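Local coordinates for Alr4995 protein (Nostoc sp., PDB 6LRF) that works as a bifunctional enzyme, joining an arginine dihydrolase of the GME family to an ornithine cyclodeaminase, at residues R363-E368 with Q432-V437; T388-N393 with L438-I443; A407-Q412 with Q420-R425. One frame throughout, in Å; residues are numbered along the deposited sequence.

How the contacts relate
All three contacts are antiparallel strand pairings in one mixed sheet of seven strands, and together illustrate how chemistry follows position. Contact 3, a hairpin well inside the sheet, is buried and rests almost wholly on backbone bonds. Contacts 1 and 2 bring in the two outermost strands, 366-369 and 440-442, and are partly buried; to their backbone bonds the first adds bridging waters and the second a salt bridge. The curl of the sheet brings them together, Asp364 forming a salt bridge with Arg391 and Ala365 N probably bonding Arg391 O. Strand 407-413 of contact 3 lies beside strand 432-435 of contact 1, and Ile410 touches Leu367, Val390 and Ile392, so the three share an apolar interior.

Contact 1 of 3, residues R363-E368 with Q432-V437; sequences RDAKLE and QVIVDV
Val433 N donates to Glu368 O over 2.8 Å, and Glu368 N returns the bond to Val433 O at 2.9 Å, so that these residues form an antiparallel hydrogen-bonded pair. Leu367 and Ile434 follow as a non-hydrogen-bonded pair, and beyond them Val435 N reaches Lys366 O. Here the matching return bond gives way to a water, which accepts from Lys366 N and donates to Val435 O (2.6 Å). Solvent thus finishes the ladder where the strands diverge. A second water donates to both Leu367 O and Gln432 OE1, tying the amide of Gln432 to the neighbouring strand.

The two faces of the pairing differ. On one, Leu367 lays CD2 against Ile434 CG1 at 3.7 Å, and the CB of Ala365 rests near both CG2 and CD1 of the same isoleucine. On the other, the methyls of Val435 meet the aliphatic part of Glu368: with its CG beside the backbone N (chi1 -72°), that chain brings CG to 3.9 Å from Val435 CG2. Lys366 NZ and Asp436 OD2 stand 4.2 Å apart, too far for a salt bridge, but a third water links them.

Asp436 OD2 also bonds His340 NE2, at the start of helix 340-352, and the aspartate side chain touches Glu344 there. Strand 366-369 is an edge strand, while strand 432-435 lies between it and strand 407-413, against which Ile434 packs through Ile408 and Ile410.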
ATOM      1  N   ARG B 363      13.315  34.006  34.856  1.00 40.50           N
ATOM      2  CA  ARG B 363      12.411  34.098  35.990  1.00 39.23           C
ATOM      3  C   ARG B 363      12.070  32.702  36.499  1.00 35.23           C
ATOM      4  O   ARG B 363      12.321  31.712  35.813  1.00 31.13           O
ATOM      5  CB  ARG B 363      11.153  34.872  35.599  1.00 39.74           C
ATOM      6  CG  ARG B 363      11.417  36.364  35.444  1.00 49.05           C
ATOM      7  CD  ARG B 363      10.272  37.048  34.762  1.00 54.98           C
ATOM      8  NE  ARG B 363       9.080  36.979  35.598  1.00 66.42           N
ATOM      9  CZ  ARG B 363       7.841  37.179  35.159  1.00 62.72           C
ATOM     10  NH1 ARG B 363       7.622  37.481  33.881  1.00 59.20           N
ATOM     11  NH2 ARG B 363       6.821  37.081  36.004  1.00 60.38           N
ATOM     12  N   ASP B 364      11.520  32.626  37.709  1.00 32.23           N
ATOM     13  CA  ASP B 364      11.099  31.355  38.295  1.00 34.97           C
ATOM     14  C   ASP B 364       9.859  30.832  37.582  1.00 28.76           C
ATOM     15  O   ASP B 364       9.008  31.617  37.162  1.00 24.16           O
ATOM     16  CB  ASP B 364      10.805  31.510  39.795  1.00 33.40           C
ATOM     17  CG  ASP B 364      12.049  31.856  40.604  1.00 42.32           C
ATOM     18  OD1 ASP B 364      13.181  31.696  40.085  1.00 38.13           O
ATOM     19  OD2 ASP B 364      11.890  32.286  41.767  1.00 44.81           O
ATOM     20  N   ALA B 365       9.762  29.512  37.440  1.00 26.23           N
ATOM     21  CA  ALA B 365       8.550  28.908  36.906  1.00 21.86           C
ATOM     22  C   ALA B 365       7.385  29.235  37.837  1.00 24.29           C
ATOM     23  O   ALA B 365       7.540  29.242  39.055  1.00 24.92           O
ATOM     24  CB  ALA B 365       8.724  27.398  36.757  1.00 20.86           C
ATOM     25  N   LYS B 366       6.217  29.509  37.277  1.00 22.68           N
ATOM     26  CA  LYS B 366       5.035  29.742  38.102  1.00 21.67           C
ATOM     27  C   LYS B 366       4.442  28.423  38.576  1.00 24.83           C
ATOM     28  O   LYS B 366       4.372  27.466  37.811  1.00 20.46           O
ATOM     29  CB  LYS B 366       3.993  30.544  37.327  1.00 22.94           C
ATOM     30  CG  LYS B 366       4.610  31.718  36.575  1.00 33.27           C
ATOM     31  CD  LYS B 366       3.843  33.027  36.771  1.00 43.57           C
ATOM     32  CE  LYS B 366       2.583  33.065  35.915  1.00 47.09           C
ATOM     33  NZ  LYS B 366       2.174  34.479  35.616  1.00 58.58           N
ATOM     34  N   LEU B 367       4.029  28.370  39.840  1.00 20.14           N
ATOM     35  CA  LEU B 367       3.486  27.155  40.411  1.00 22.03           C
ATOM     36  C   LEU B 367       2.047  27.355  40.853  1.00 24.43           C
ATOM     37  O   LEU B 367       1.708  28.404  41.408  1.00 25.99           O
ATOM     38  CB  LEU B 367       4.330  26.709  41.601  1.00 22.03           C
ATOM     39  CG  LEU B 367       5.822  26.496  41.381  1.00 26.73           C
ATOM     40  CD1 LEU B 367       6.488  26.224  42.726  1.00 24.99           C
ATOM     41  CD2 LEU B 367       6.062  25.326  40.431  1.00 25.47           C
ATOM     42  N   GLU B 368       1.199  26.358  40.600  1.00 23.28           N
ATOM     43  CA  GLU B 368      -0.165  26.352  41.120  1.00 24.30           C
ATOM     44  C   GLU B 368      -0.457  25.003  41.781  1.00 26.99           C
ATOM     45  O   GLU B 368       0.046  23.971  41.336  1.00 24.42           O
ATOM     46  CB  GLU B 368      -1.178  26.641  40.006  1.00 23.08           C
ATOM     47  CG  GLU B 368      -1.180  28.083  39.527  1.00 24.19           C
ATOM     48  CD  GLU B 368      -1.508  29.068  40.641  1.00 37.26           C
ATOM     49  OE1 GLU B 368      -2.296  28.706  41.541  1.00 38.43           O
ATOM     50  OE2 GLU B 368      -0.976  30.205  40.625  1.00 39.41           O
ATOM     51  N   GLN B 432       2.416  21.032  44.108  1.00 24.63           N
ATOM     52  CA  GLN B 432       2.643  22.221  43.292  1.00 26.37           C
ATOM     53  C   GLN B 432       3.042  21.822  41.869  1.00 23.85           C
ATOM     54  O   GLN B 432       3.950  21.022  41.670  1.00 23.74           O
ATOM     55  CB  GLN B 432       3.729  23.099  43.916  1.00 29.54           C
ATOM     56  CG  GLN B 432       3.343  23.689  45.264  1.00 29.28           C
ATOM     57  CD  GLN B 432       2.235  24.713  45.145  1.00 38.03           C
ATOM     58  OE1 GLN B 432       2.251  25.563  44.251  1.00 31.65           O
ATOM     59  NE2 GLN B 432       1.258  24.638  46.049  1.00 38.79           N
ATOM     60  N   VAL B 433       2.358  22.396  40.891  1.00 20.51           N
ATOM     61  CA  VAL B 433       2.561  22.037  39.506  1.00 17.14           C
ATOM     62  C   VAL B 433       2.904  23.276  38.667  1.00 20.15           C
ATOM     63  O   VAL B 433       2.283  24.324  38.810  1.00 19.06           O
ATOM     64  CB  VAL B 433       1.303  21.314  38.946  1.00 20.59           C
ATOM     65  CG1 VAL B 433       1.321  21.284  37.429  1.00 16.26           C
ATOM     66  CG2 VAL B 433       1.224  19.879  39.515  1.00 19.23           C
ATOM     67  N   ILE B 434       3.918  23.149  37.810  1.00 18.21           N
ATOM     68  CA  ILE B 434       4.311  24.216  36.899  1.00 16.52           C
ATOM     69  C   ILE B 434       3.212  24.550  35.898  1.00 20.91           C
ATOM     70  O   ILE B 434       2.649  23.657  35.237  1.00 16.53           O
ATOM     71  CB  ILE B 434       5.602  23.826  36.158  1.00 21.38           C
ATOM     72  CG1 ILE B 434       6.716  23.670  37.189  1.00 22.16           C
ATOM     73  CG2 ILE B 434       5.960  24.858  35.084  1.00 18.66           C
ATOM     74  CD1 ILE B 434       8.028  23.398  36.610  1.00 25.49           C
ATOM     75  N   VAL B 435       2.881  25.841  35.830  1.00 18.54           N
ATOM     76  CA  VAL B 435       1.922  26.376  34.862  1.00 18.09           C
ATOM     77  C   VAL B 435       2.647  27.446  34.063  1.00 19.16           C
ATOM     78  O   VAL B 435       3.749  27.859  34.442  1.00 19.75           O
ATOM     79  CB  VAL B 435       0.670  26.985  35.520  1.00 22.45           C
ATOM     80  CG1 VAL B 435      -0.081  25.936  36.333  1.00 21.04           C
ATOM     81  CG2 VAL B 435       1.057  28.173  36.394  1.00 20.13           C
ATOM     82  N   ASP B 436       2.034  27.892  32.972  1.00 21.57           N
ATOM     83  CA  ASP B 436       2.653  28.881  32.086  1.00 22.24           C
ATOM     84  C   ASP B 436       3.947  28.314  31.486  1.00 22.76           C
ATOM     85  O   ASP B 436       4.116  27.092  31.406  1.00 20.69           O
ATOM     86  CB  ASP B 436       2.916  30.195  32.839  1.00 23.59           C
ATOM     87  CG  ASP B 436       2.878  31.423  31.925  1.00 36.96           C
ATOM     88  OD1 ASP B 436       3.803  31.590  31.091  1.00 32.06           O
ATOM     89  OD2 ASP B 436       1.932  32.232  32.057  1.00 39.81           O
ATOM     90  N   VAL B 437       4.850  29.183  31.041  1.00 21.74           N
ATOM     91  CA  VAL B 437       6.017  28.734  30.283  1.00 21.35           C
ATOM     92  C   VAL B 437       7.306  29.417  30.722  1.00 25.49           C
ATOM     93  O   VAL B 437       8.310  29.371  30.023  1.00 28.61           O
ATOM     94  CB  VAL B 437       5.825  28.972  28.748  1.00 28.92           C
ATOM     95  CG1 VAL B 437       4.673  28.115  28.194  1.00 24.02           C
ATOM     96  CG2 VAL B 437       5.572  30.452  28.454  1.00 28.02           C
TER
HETATM   97  O   HOH W   1       6.125  29.029  34.412  1.00 19.55           O
HETATM   98  O   HOH W   2       2.655  34.998  32.851  1.00 43.77           O
HETATM   99  O   HOH W   3       1.170  28.018  44.127  1.00 39.36           O

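Contact 2 of 3, residues T388-N393 with L438-I443; sequences TEVRIN and LGIRTI
Strand 440-442 is an outermost strand of the seven-stranded mixed sheet, pairing antiparallel with strand 388-392. Glu389 and Arg441 form the hydrogen-bonded pair, Glu389 N donating to Arg441 O (2.8 Å) and Arg441 N to Glu389 O (3.0 Å). Arg441 puts its CG between the backbone N and the carbonyl carbon (chi1 67°) and then runs extended, carrying the guanidinium across to the carboxylate. Arg441 NE and NH1 both converge on Glu389 OE1, at 2.8 Å and 2.9 Å, in the guanidinium plane at its edge. Sharing one acceptor bends both bonds, and the carboxylate plane is turned 43° from that of the guanidinium. Ile443 crosses the glutamate at about a right angle, CD1 lying 3.6 Å from Glu389 OE2.

On the opposite face mainly methyl groups meet: Thr388 CG2 touches Ile440 CG2 at 3.8 Å, and Val390 lies next to the isoleucine. Gly439, with positive phi, ends the ladder by accepting from Arg391 N; a CB there would press on Arg391 CB.

Trp396 of strand 395-400, beyond strand 388-392, adds a cation-pi contact to Arg441. A methionine in place of Arg441 would probably leave the Glu389 carboxylate without its charged mate and freer to turn, and Trp396 without its cation. The edge strand is therefore fastened twice at one position, by paired backbone bonds and by an ion pair.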
ATOM      1  N   THR B 388      15.009  18.100  30.960  1.00 27.92           N
ATOM      2  CA  THR B 388      14.370  19.378  31.224  1.00 23.95           C
ATOM      3  C   THR B 388      14.824  19.902  32.578  1.00 22.79           C
ATOM      4  O   THR B 388      14.971  19.124  33.522  1.00 24.40           O
ATOM      5  CB  THR B 388      12.823  19.235  31.191  1.00 20.63           C
ATOM      6  OG1 THR B 388      12.399  18.804  29.888  1.00 26.72           O
ATOM      7  CG2 THR B 388      12.108  20.556  31.547  1.00 22.74           C
ATOM      8  N   GLU B 389      15.075  21.209  32.662  1.00 25.05           N
ATOM      9  CA  GLU B 389      15.361  21.870  33.939  1.00 23.43           C
ATOM     10  C   GLU B 389      14.310  22.950  34.197  1.00 25.95           C
ATOM     11  O   GLU B 389      13.800  23.556  33.252  1.00 25.27           O
ATOM     12  CB  GLU B 389      16.769  22.480  33.939  1.00 28.76           C
ATOM     13  CG  GLU B 389      17.912  21.481  34.119  1.00 30.60           C
ATOM     14  CD  GLU B 389      19.307  22.090  33.886  1.00 35.75           C
ATOM     15  OE1 GLU B 389      19.408  23.279  33.507  1.00 37.82           O
ATOM     16  OE2 GLU B 389      20.313  21.374  34.079  1.00 40.34           O
ATOM     17  N   VAL B 390      13.971  23.174  35.470  1.00 23.13           N
ATOM     18  CA  VAL B 390      13.023  24.224  35.854  1.00 22.73           C
ATOM     19  C   VAL B 390      13.608  25.133  36.956  1.00 24.48           C
ATOM     20  O   VAL B 390      14.392  24.680  37.790  1.00 27.19           O
ATOM     21  CB  VAL B 390      11.690  23.614  36.322  1.00 22.94           C
ATOM     22  CG1 VAL B 390      11.077  22.770  35.201  1.00 19.49           C
ATOM     23  CG2 VAL B 390      11.906  22.730  37.530  1.00 22.62           C
ATOM     24  N   ARG B 391      13.241  26.414  36.951  1.00 21.95           N
ATOM     25  CA  ARG B 391      13.849  27.397  37.864  1.00 27.55           C
ATOM     26  C   ARG B 391      12.944  27.643  39.069  1.00 30.14           C
ATOM     27  O   ARG B 391      11.833  28.160  38.929  1.00 23.86           O
ATOM     28  CB  ARG B 391      14.129  28.715  37.137  1.00 26.76           C
ATOM     29  CG  ARG B 391      15.215  29.619  37.778  1.00 33.41           C
ATOM     30  CD  ARG B 391      15.404  30.866  36.910  1.00 32.01           C
ATOM     31  NE  ARG B 391      16.395  31.824  37.404  1.00 39.31           N
ATOM     32  CZ  ARG B 391      16.096  32.928  38.090  1.00 39.48           C
ATOM     33  NH1 ARG B 391      14.838  33.203  38.402  1.00 34.76           N
ATOM     34  NH2 ARG B 391      17.055  33.756  38.481  1.00 41.03           N
ATOM     35  N   ILE B 392      13.419  27.232  40.244  1.00 25.91           N
ATOM     36  CA  ILE B 392      12.661  27.361  41.487  1.00 29.86           C
ATOM     37  C   ILE B 392      13.495  28.209  42.445  1.00 30.56           C
ATOM     38  O   ILE B 392      14.657  27.883  42.701  1.00 29.98           O
ATOM     39  CB  ILE B 392      12.348  25.984  42.122  1.00 26.74           C
ATOM     40  CG1 ILE B 392      11.915  24.972  41.055  1.00 26.90           C
ATOM     41  CG2 ILE B 392      11.314  26.105  43.266  1.00 26.31           C
ATOM     42  CD1 ILE B 392      10.641  25.367  40.324  1.00 24.51           C
ATOM     43  N   ASN B 393      12.903  29.296  42.941  1.00 35.51           N
ATOM     44  CA  ASN B 393      13.604  30.323  43.727  1.00 36.37           C
ATOM     45  C   ASN B 393      15.057  30.559  43.273  1.00 38.95           C
ATOM     46  O   ASN B 393      16.000  30.346  44.034  1.00 35.21           O
ATOM     47  CB  ASN B 393      13.570  29.973  45.219  1.00 39.46           C
ATOM     48  CG  ASN B 393      13.917  31.182  46.129  1.00 46.83           C
ATOM     49  OD1 ASN B 393      13.888  32.338  45.700  1.00 46.78           O
ATOM     50  ND2 ASN B 393      14.239  30.900  47.386  1.00 45.36           N
ATOM     51  N   LEU B 438       7.282  30.054  31.884  1.00 24.14           N
ATOM     52  CA  LEU B 438       8.491  30.655  32.437  1.00 23.48           C
ATOM     53  C   LEU B 438       9.348  29.648  33.195  1.00 22.00           C
ATOM     54  O   LEU B 438       8.839  28.664  33.726  1.00 24.24           O
ATOM     55  CB  LEU B 438       8.129  31.809  33.378  1.00 27.94           C
ATOM     56  CG  LEU B 438       7.417  32.999  32.747  1.00 28.76           C
ATOM     57  CD1 LEU B 438       7.003  33.987  33.832  1.00 34.37           C
ATOM     58  CD2 LEU B 438       8.346  33.640  31.743  1.00 37.47           C
ATOM     59  N   GLY B 439      10.651  29.899  33.231  1.00 22.77           N
ATOM     60  CA  GLY B 439      11.555  29.139  34.067  1.00 23.38           C
ATOM     61  C   GLY B 439      11.650  27.681  33.681  1.00 23.75           C
ATOM     62  O   GLY B 439      11.729  26.806  34.541  1.00 20.51           O
ATOM     63  N   ILE B 440      11.632  27.419  32.378  1.00 26.52           N
ATOM     64  CA  ILE B 440      11.772  26.059  31.860  1.00 20.94           C
ATOM     65  C   ILE B 440      12.765  26.065  30.711  1.00 24.64           C
ATOM     66  O   ILE B 440      12.666  26.884  29.800  1.00 27.41           O
ATOM     67  CB  ILE B 440      10.426  25.494  31.374  1.00 19.64           C
ATOM     68  CG1 ILE B 440       9.366  25.614  32.465  1.00 22.43           C
ATOM     69  CG2 ILE B 440      10.579  24.014  30.931  1.00 21.79           C
ATOM     70  CD1 ILE B 440       7.946  25.711  31.957  1.00 20.27           C
ATOM     71  N   ARG B 441      13.731  25.162  30.746  1.00 25.69           N
ATOM     72  CA  ARG B 441      14.629  25.016  29.609  1.00 24.25           C
ATOM     73  C   ARG B 441      14.913  23.540  29.366  1.00 27.54           C
ATOM     74  O   ARG B 441      14.779  22.708  30.267  1.00 25.40           O
ATOM     75  CB  ARG B 441      15.930  25.790  29.833  1.00 24.87           C
ATOM     76  CG  ARG B 441      16.799  25.245  30.957  1.00 26.98           C
ATOM     77  CD  ARG B 441      17.924  26.224  31.250  1.00 30.50           C
ATOM     78  NE  ARG B 441      18.842  25.728  32.274  1.00 30.96           N
ATOM     79  CZ  ARG B 441      19.756  26.480  32.886  1.00 29.96           C
ATOM     80  NH1 ARG B 441      20.550  25.948  33.799  1.00 25.05           N
ATOM     81  NH2 ARG B 441      19.870  27.763  32.581  1.00 31.09           N
ATOM     82  N   THR B 442      15.282  23.220  28.134  1.00 28.00           N
ATOM     83  CA  THR B 442      15.682  21.866  27.795  1.00 31.41           C
ATOM     84  C   THR B 442      17.198  21.748  27.936  1.00 31.07           C
ATOM     85  O   THR B 442      17.902  22.755  27.916  1.00 31.46           O
ATOM     86  CB  THR B 442      15.277  21.503  26.365  1.00 32.34           C
ATOM     87  OG1 THR B 442      15.426  20.097  26.174  1.00 36.70           O
ATOM     88  CG2 THR B 442      16.173  22.230  25.375  1.00 34.63           C
ATOM     89  N   ILE B 443      17.711  20.531  28.086  1.00 28.75           N
ATOM     90  CA  ILE B 443      19.153  20.358  28.063  1.00 36.17           C
ATOM     91  C   ILE B 443      19.516  19.232  27.110  1.00 38.35           C
ATOM     92  O   ILE B 443      20.297  18.350  27.440  1.00 44.55           O
ATOM     93  CB  ILE B 443      19.737  20.101  29.481  1.00 37.35           C
ATOM     94  CG1 ILE B 443      18.870  19.116  30.278  1.00 37.00           C
ATOM     95  CG2 ILE B 443      19.855  21.416  30.240  1.00 35.63           C
ATOM     96  CD1 ILE B 443      19.385  18.827  31.681  1.00 34.30           C
TER

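Contact 3 of 3, residues A407-Q412 with Q420-R425; sequences AIAITQ and QCKILR
A backbone ladder with little side-chain contact joins 407-412 to 420-425, in a buried part of the seven-stranded sheet and away from its outermost strands. Ala407 and Lys422 exchange two bonds, Ala407 N to Lys422 O at 2.8 Å and Lys422 N to Ala407 O at 2.9 Å. Ala409 and Gln420 do the same: Ala409 N reaches Gln420 O, and Gln420 N donates to Ala409 O at 2.8 Å. Between these pairs Ile408 and Cys421 face each other without a mutual backbone bond, but the CA of Cys421 makes a CA-H...O contact with Ala407 O at 3.4 Å.

This is the regular pattern of an antiparallel beta hairpin, built from strands 407-413 and 416-422 with a short turn between them. On the face of the alanines, the side chain of Lys422 touches the other strand through its CD alone. Its CG lies beside the backbone N (chi1 -71°), and CD comes to 4.1 Å from Ala409 CB before a bend at chi3 leads the chain away; the ammonium group ends in a salt bridge with Glu431. Ile408 and Cys421 occupy the other face, where Ile408 packs on Ile434 of strand 432-435.

Past the ladder, Arg425 bonds Gly604 O through NH1 and Gln617 OE1 of the second subunit through NH2, while Leu424 packs against helix 554-567.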
ATOM      1  N   ALA B 407       2.681  16.337  33.693  1.00 19.39           N
ATOM      2  CA  ALA B 407       2.869  17.616  34.348  1.00 22.72           C
ATOM      3  C   ALA B 407       4.154  17.556  35.166  1.00 23.70           C
ATOM      4  O   ALA B 407       4.676  16.482  35.447  1.00 20.79           O
ATOM      5  CB  ALA B 407       1.669  17.956  35.234  1.00 20.08           C
ATOM      6  N   ILE B 408       4.677  18.708  35.553  1.00 19.71           N
ATOM      7  CA  ILE B 408       5.880  18.706  36.376  1.00 18.90           C
ATOM      8  C   ILE B 408       5.528  19.176  37.780  1.00 22.17           C
ATOM      9  O   ILE B 408       5.105  20.313  37.975  1.00 17.46           O
ATOM     10  CB  ILE B 408       6.968  19.588  35.763  1.00 21.86           C
ATOM     11  CG1 ILE B 408       7.302  19.079  34.354  1.00 20.92           C
ATOM     12  CG2 ILE B 408       8.223  19.596  36.629  1.00 16.61           C
ATOM     13  CD1 ILE B 408       8.407  19.866  33.679  1.00 23.04           C
ATOM     14  N   ALA B 409       5.680  18.279  38.751  1.00 20.00           N
ATOM     15  CA  ALA B 409       5.355  18.579  40.140  1.00 21.35           C
ATOM     16  C   ALA B 409       6.636  18.935  40.893  1.00 24.13           C
ATOM     17  O   ALA B 409       7.687  18.343  40.677  1.00 25.19           O
ATOM     18  CB  ALA B 409       4.647  17.390  40.798  1.00 19.83           C
ATOM     19  N   ILE B 410       6.538  19.926  41.766  1.00 24.18           N
ATOM     20  CA  ILE B 410       7.680  20.439  42.502  1.00 22.20           C
ATOM     21  C   ILE B 410       7.380  20.243  43.964  1.00 24.99           C
ATOM     22  O   ILE B 410       6.302  20.620  44.434  1.00 23.13           O
ATOM     23  CB  ILE B 410       7.937  21.955  42.251  1.00 24.69           C
ATOM     24  CG1 ILE B 410       8.015  22.257  40.758  1.00 24.89           C
ATOM     25  CG2 ILE B 410       9.218  22.418  42.967  1.00 21.82           C
ATOM     26  CD1 ILE B 410       9.159  21.527  40.063  1.00 23.14           C
ATOM     27  N   THR B 411       8.324  19.666  44.689  1.00 24.15           N
ATOM     28  CA  THR B 411       8.149  19.540  46.121  1.00 27.66           C
ATOM     29  C   THR B 411       9.476  19.766  46.875  1.00 26.64           C
ATOM     30  O   THR B 411      10.574  19.554  46.337  1.00 27.48           O
ATOM     31  CB  THR B 411       7.514  18.165  46.468  1.00 29.36           C
ATOM     32  OG1 THR B 411       7.388  18.039  47.890  1.00 47.16           O
ATOM     33  CG2 THR B 411       8.347  17.034  45.934  1.00 23.94           C
ATOM     34  N   GLN B 412       9.364  20.268  48.103  1.00 24.29           N
ATOM     35  CA  GLN B 412      10.514  20.409  48.992  1.00 26.52           C
ATOM     36  C   GLN B 412      10.590  19.128  49.838  1.00 26.04           C
ATOM     37  O   GLN B 412       9.602  18.715  50.430  1.00 26.43           O
ATOM     38  CB  GLN B 412      10.387  21.669  49.875  1.00 25.13           C
ATOM     39  CG  GLN B 412      11.570  21.927  50.813  1.00 27.73           C
ATOM     40  CD  GLN B 412      12.855  22.348  50.085  1.00 32.23           C
ATOM     41  OE1 GLN B 412      12.841  23.210  49.201  1.00 29.84           O
ATOM     42  NE2 GLN B 412      13.972  21.740  50.465  1.00 32.84           N
ATOM     43  N   GLN B 420       9.502  16.528  39.537  1.00 25.63           N
ATOM     44  CA  GLN B 420       9.066  15.215  39.071  1.00 27.40           C
ATOM     45  C   GLN B 420       8.029  15.306  37.965  1.00 24.78           C
ATOM     46  O   GLN B 420       6.964  15.878  38.146  1.00 22.66           O
ATOM     47  CB  GLN B 420       8.428  14.425  40.213  1.00 31.19           C
ATOM     48  CG  GLN B 420       9.248  13.357  40.856  1.00 40.96           C
ATOM     49  CD  GLN B 420       8.504  12.760  42.042  1.00 42.56           C
ATOM     50  OE1 GLN B 420       7.882  13.484  42.828  1.00 41.63           O
ATOM     51  NE2 GLN B 420       8.541  11.440  42.161  1.00 42.85           N
ATOM     52  N   CYS B 421       8.325  14.674  36.847  1.00 21.98           N
ATOM     53  CA  CYS B 421       7.357  14.458  35.803  1.00 20.86           C
ATOM     54  C   CYS B 421       6.321  13.399  36.242  1.00 22.43           C
ATOM     55  O   CYS B 421       6.669  12.271  36.594  1.00 21.92           O
ATOM     56  CB  CYS B 421       8.110  14.030  34.559  1.00 26.93           C
ATOM     57  SG  CYS B 421       7.247  14.185  33.079  1.00 39.49           S
ATOM     58  N   LYS B 422       5.052  13.770  36.248  1.00 17.94           N
ATOM     59  CA  LYS B 422       3.989  12.855  36.663  1.00 20.84           C
ATOM     60  C   LYS B 422       2.882  12.880  35.638  1.00 21.77           C
ATOM     61  O   LYS B 422       2.536  13.948  35.132  1.00 20.92           O
ATOM     62  CB  LYS B 422       3.414  13.241  38.027  1.00 22.41           C
ATOM     63  CG  LYS B 422       4.321  13.013  39.231  1.00 24.79           C
ATOM     64  CD  LYS B 422       3.591  13.463  40.478  1.00 33.00           C
ATOM     65  CE  LYS B 422       3.898  12.623  41.699  1.00 36.45           C
ATOM     66  NZ  LYS B 422       2.746  12.690  42.678  1.00 36.97           N
ATOM     67  N   ILE B 423       2.319  11.721  35.327  1.00 16.88           N
ATOM     68  CA  ILE B 423       1.123  11.692  34.487  1.00 19.52           C
ATOM     69  C   ILE B 423      -0.064  12.231  35.285  1.00 19.91           C
ATOM     70  O   ILE B 423      -0.060  12.180  36.509  1.00 19.16           O
ATOM     71  CB  ILE B 423       0.812  10.276  33.964  1.00 19.20           C
ATOM     72  CG1 ILE B 423       0.587   9.326  35.147  1.00 19.77           C
ATOM     73  CG2 ILE B 423       1.950   9.792  33.045  1.00 25.46           C
ATOM     74  CD1 ILE B 423       0.161   7.922  34.742  1.00 25.45           C
ATOM     75  N   LEU B 424      -1.071  12.745  34.586  1.00 16.24           N
ATOM     76  CA  LEU B 424      -2.141  13.505  35.222  1.00 19.19           C
ATOM     77  C   LEU B 424      -2.841  12.743  36.333  1.00 23.61           C
ATOM     78  O   LEU B 424      -3.065  13.289  37.414  1.00 21.78           O
ATOM     79  CB  LEU B 424      -3.177  13.935  34.184  1.00 18.56           C
ATOM     80  CG  LEU B 424      -2.714  14.883  33.076  1.00 24.08           C
ATOM     81  CD1 LEU B 424      -3.868  15.194  32.121  1.00 23.15           C
ATOM     82  CD2 LEU B 424      -2.153  16.157  33.648  1.00 23.57           C
ATOM     83  N   ARG B 425      -3.196  11.485  36.073  1.00 19.34           N
ATOM     84  CA  ARG B 425      -3.985  10.718  37.040  1.00 22.91           C
ATOM     85  C   ARG B 425      -3.211  10.418  38.331  1.00 20.75           C
ATOM     86  O   ARG B 425      -3.813  10.053  39.336  1.00 23.87           O
ATOM     87  CB  ARG B 425      -4.492   9.407  36.417  1.00 22.82           C
ATOM     88  CG  ARG B 425      -3.419   8.394  36.051  1.00 21.08           C
ATOM     89  CD  ARG B 425      -4.055   7.058  35.694  1.00 21.88           C
ATOM     90  NE  ARG B 425      -3.072   6.007  35.403  1.00 16.90           N
ATOM     91  CZ  ARG B 425      -2.743   5.635  34.173  1.00 21.44           C
ATOM     92  NH1 ARG B 425      -3.306   6.238  33.140  1.00 21.41           N
ATOM     93  NH2 ARG B 425      -1.859   4.671  33.964  1.00 23.44           N
TER